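Local coordinates for orotidine 5'-phosphate decarboxylase (Pyrococcus horikoshii, PDB 2CZE), which probably catalyses the decarboxylation of orotidine 5'-monophosphate to uridine 5'-monophosphate, the last step of de novo UMP synthesis, at residues A[162-167]-A[180-185]. Residues are numbered along the deposited sequence; the frame is centred on the assembly and turned at random.
Sequences PGIGAQ and DYIIVG. With U5P (uridine-5'-monophosphate), chain C.
A water joins Ile164 to Ile183 and to the phosphate of U5P. It accepts the N-H of Ile164 N at 3.0 Å. It can donate to Ile183 O at 2.7 Å and to U5P O2P at 2.6 Å, though it has fewer protons than acceptors in reach. O2P also takes the N-H of Gly185 N, 2.8 Å away. The amide of Gln167 grips the nucleotide at two points. NE2 gives a nearly straight bond to U5P O3P (2.7 Å, 173°) and a more bent one to U5P O2 (2.9 Å, 157°). Both partners of NE2 are acceptors, which sets the flip of the amide, and OE1 is hydrogen-bonded to Ser109 OG. A leucine in place of Gln167 would probably leave O3P and O2 without their shared donor and remove one partner of Ser109 OG. Pro162 lies under one face of the uracil, with CG 3.4 Å from U5P N3, and its CB packs alongside Ile183 CB. Away from the ligand, with CG1 anti to its carbonyl carbon (chi1 -56°), Ile164 brings that branch to Ile182 CG2 at 3.6 Å, while its CB and CG2 touch Val184 CG2. Ala174 of helix 171-177 packs on both isoleucines. The site sits at the C-terminal ends of strands 158-161 and 181-184 of the TIM barrel, a classic phosphate-binding place. Gly185 sits at the N-cap position of helix 186-189, whose N-terminus would probably help to stabilise the phosphate's negative charge.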
loop_
_atom_site.group_PDB
_atom_site.type_symbol
_atom_site.label_atom_id
_atom_site.label_comp_id
_atom_site.label_asym_id
_atom_site.label_seq_id
_atom_site.Cartn_x
_atom_site.Cartn_y
_atom_site.Cartn_z
ATOM N N PRO A 162 2.020 -15.670 -6.086
ATOM C CA PRO A 162 0.640 -15.684 -5.589
ATOM C C PRO A 162 -0.230 -15.907 -6.831
ATOM O O PRO A 162 0.289 -15.923 -7.950
ATOM C CB PRO A 162 0.474 -14.297 -4.988
ATOM C CG PRO A 162 1.301 -13.440 -5.913
ATOM C CD PRO A 162 2.543 -14.293 -6.157
ATOM N N GLY A 163 -1.538 -16.076 -6.652
ATOM C CA GLY A 163 -2.406 -16.320 -7.793
ATOM C C GLY A 163 -2.626 -17.806 -8.044
ATOM O O GLY A 163 -3.047 -18.201 -9.130
ATOM N N ILE A 164 -2.324 -18.623 -7.037
ATOM C CA ILE A 164 -2.494 -20.067 -7.118
ATOM C C ILE A 164 -3.827 -20.474 -6.491
ATOM O O ILE A 164 -4.109 -20.117 -5.354
ATOM C CB ILE A 164 -1.356 -20.787 -6.367
ATOM C CG1 ILE A 164 0.009 -20.330 -6.919
ATOM C CG2 ILE A 164 -1.520 -22.309 -6.498
ATOM C CD1 ILE A 164 0.235 -20.643 -8.391
ATOM N N GLY A 165 -4.644 -21.222 -7.228
ATOM C CA GLY A 165 -5.920 -21.652 -6.687
ATOM C C GLY A 165 -7.079 -20.775 -7.136
ATOM O O GLY A 165 -7.548 -20.866 -8.267
ATOM N N ALA A 166 -7.527 -19.899 -6.249
ATOM C CA ALA A 166 -8.645 -19.007 -6.547
ATOM C C ALA A 166 -8.459 -18.234 -7.861
ATOM O O ALA A 166 -9.366 -18.155 -8.686
ATOM C CB ALA A 166 -8.840 -18.014 -5.381
ATOM N N GLN A 167 -7.292 -17.638 -8.063
ATOM C CA GLN A 167 -7.080 -16.872 -9.289
ATOM C C GLN A 167 -6.833 -17.722 -10.538
ATOM O O GLN A 167 -6.674 -17.181 -11.640
ATOM C CB GLN A 167 -5.938 -15.875 -9.093
ATOM C CG GLN A 167 -6.262 -14.830 -8.030
ATOM C CD GLN A 167 -5.098 -13.917 -7.765
ATOM O OE1 GLN A 167 -4.600 -13.247 -8.674
ATOM N NE2 GLN A 167 -4.640 -13.892 -6.514
ATOM N N ASP A 180 9.983 -20.347 -6.072
ATOM C CA ASP A 180 10.560 -20.974 -4.887
ATOM C C ASP A 180 9.484 -21.126 -3.823
ATOM O O ASP A 180 9.531 -22.040 -2.985
ATOM C CB ASP A 180 11.705 -20.126 -4.332
ATOM C CG ASP A 180 12.858 -20.039 -5.291
ATOM O OD1 ASP A 180 13.079 -18.954 -5.872
ATOM O OD2 ASP A 180 13.515 -21.080 -5.477
ATOM N N TYR A 181 8.525 -20.210 -3.843
ATOM C CA TYR A 181 7.412 -20.258 -2.899
ATOM C C TYR A 181 6.100 -20.097 -3.641
ATOM O O TYR A 181 6.008 -19.310 -4.592
ATOM C CB TYR A 181 7.526 -19.161 -1.845
ATOM C CG TYR A 181 8.700 -19.340 -0.922
ATOM C CD1 TYR A 181 9.942 -18.792 -1.232
ATOM C CD2 TYR A 181 8.572 -20.062 0.259
ATOM C CE1 TYR A 181 11.022 -18.957 -0.395
ATOM C CE2 TYR A 181 9.659 -20.229 1.112
ATOM C CZ TYR A 181 10.877 -19.676 0.777
ATOM O OH TYR A 181 11.956 -19.866 1.613
ATOM N N ILE A 182 5.100 -20.846 -3.182
ATOM C CA ILE A 182 3.755 -20.858 -3.749
ATOM C C ILE A 182 2.791 -20.236 -2.726
ATOM O O ILE A 182 2.503 -20.814 -1.685
ATOM C CB ILE A 182 3.336 -22.325 -4.062
ATOM C CG1 ILE A 182 4.300 -22.923 -5.088
ATOM C CG2 ILE A 182 1.905 -22.391 -4.583
ATOM C CD1 ILE A 182 4.288 -22.192 -6.437
ATOM N N ILE A 183 2.312 -19.038 -3.015
ATOM C CA ILE A 183 1.407 -18.352 -2.109
ATOM C C ILE A 183 -0.023 -18.809 -2.369
ATOM O O ILE A 183 -0.501 -18.784 -3.501
ATOM C CB ILE A 183 1.519 -16.834 -2.289
ATOM C CG1 ILE A 183 2.940 -16.385 -1.917
ATOM C CG2 ILE A 183 0.488 -16.119 -1.420
ATOM C CD1 ILE A 183 3.270 -14.963 -2.369
ATOM N N VAL A 184 -0.703 -19.235 -1.312
ATOM C CA VAL A 184 -2.071 -19.715 -1.453
ATOM C C VAL A 184 -2.932 -19.149 -0.352
ATOM O O VAL A 184 -2.613 -19.298 0.826
ATOM C CB VAL A 184 -2.148 -21.268 -1.392
ATOM C CG1 VAL A 184 -3.603 -21.720 -1.573
ATOM C CG2 VAL A 184 -1.280 -21.880 -2.497
ATOM N N GLY A 185 -4.020 -18.497 -0.750
ATOM C CA GLY A 185 -4.932 -17.907 0.208
ATOM C C GLY A 185 -6.276 -18.615 0.250
ATOM O O GLY A 185 -6.416 -19.642 0.920
HETATM N N1 U5P C . -1.192 -10.964 -3.958
HETATM C C2 U5P C . -1.733 -11.469 -5.148
HETATM N N3 U5P C . -1.154 -11.110 -6.371
HETATM C C4 U5P C . -0.046 -10.254 -6.407
HETATM C C5 U5P C . 0.486 -9.744 -5.226
HETATM C C6 U5P C . -0.087 -10.100 -4.010
HETATM O O2 U5P C . -2.716 -12.214 -5.140
HETATM O O4 U5P C . 0.464 -9.970 -7.489
HETATM C "C1'" U5P C . -1.714 -11.395 -2.639
HETATM C "C2'" U5P C . -3.222 -11.183 -2.486
HETATM O "O2'" U5P C . -3.450 -9.875 -1.954
HETATM C "C3'" U5P C . -3.534 -12.219 -1.406
HETATM C "C4'" U5P C . -2.647 -13.386 -1.847
HETATM O "O3'" U5P C . -3.144 -11.751 -0.111
HETATM O "O4'" U5P C . -1.496 -12.808 -2.487
HETATM C "C5'" U5P C . -3.391 -14.258 -2.863
HETATM O "O5'" U5P C . -4.500 -14.871 -2.203
HETATM P P U5P C . -5.527 -15.861 -2.949
HETATM O O1P U5P C . -6.780 -15.964 -2.168
HETATM O O2P U5P C . -4.765 -17.268 -3.114
HETATM O O3P U5P C . -5.769 -15.279 -4.429
HETATM O O HOH W 1 -2.486 -17.166 -4.378
#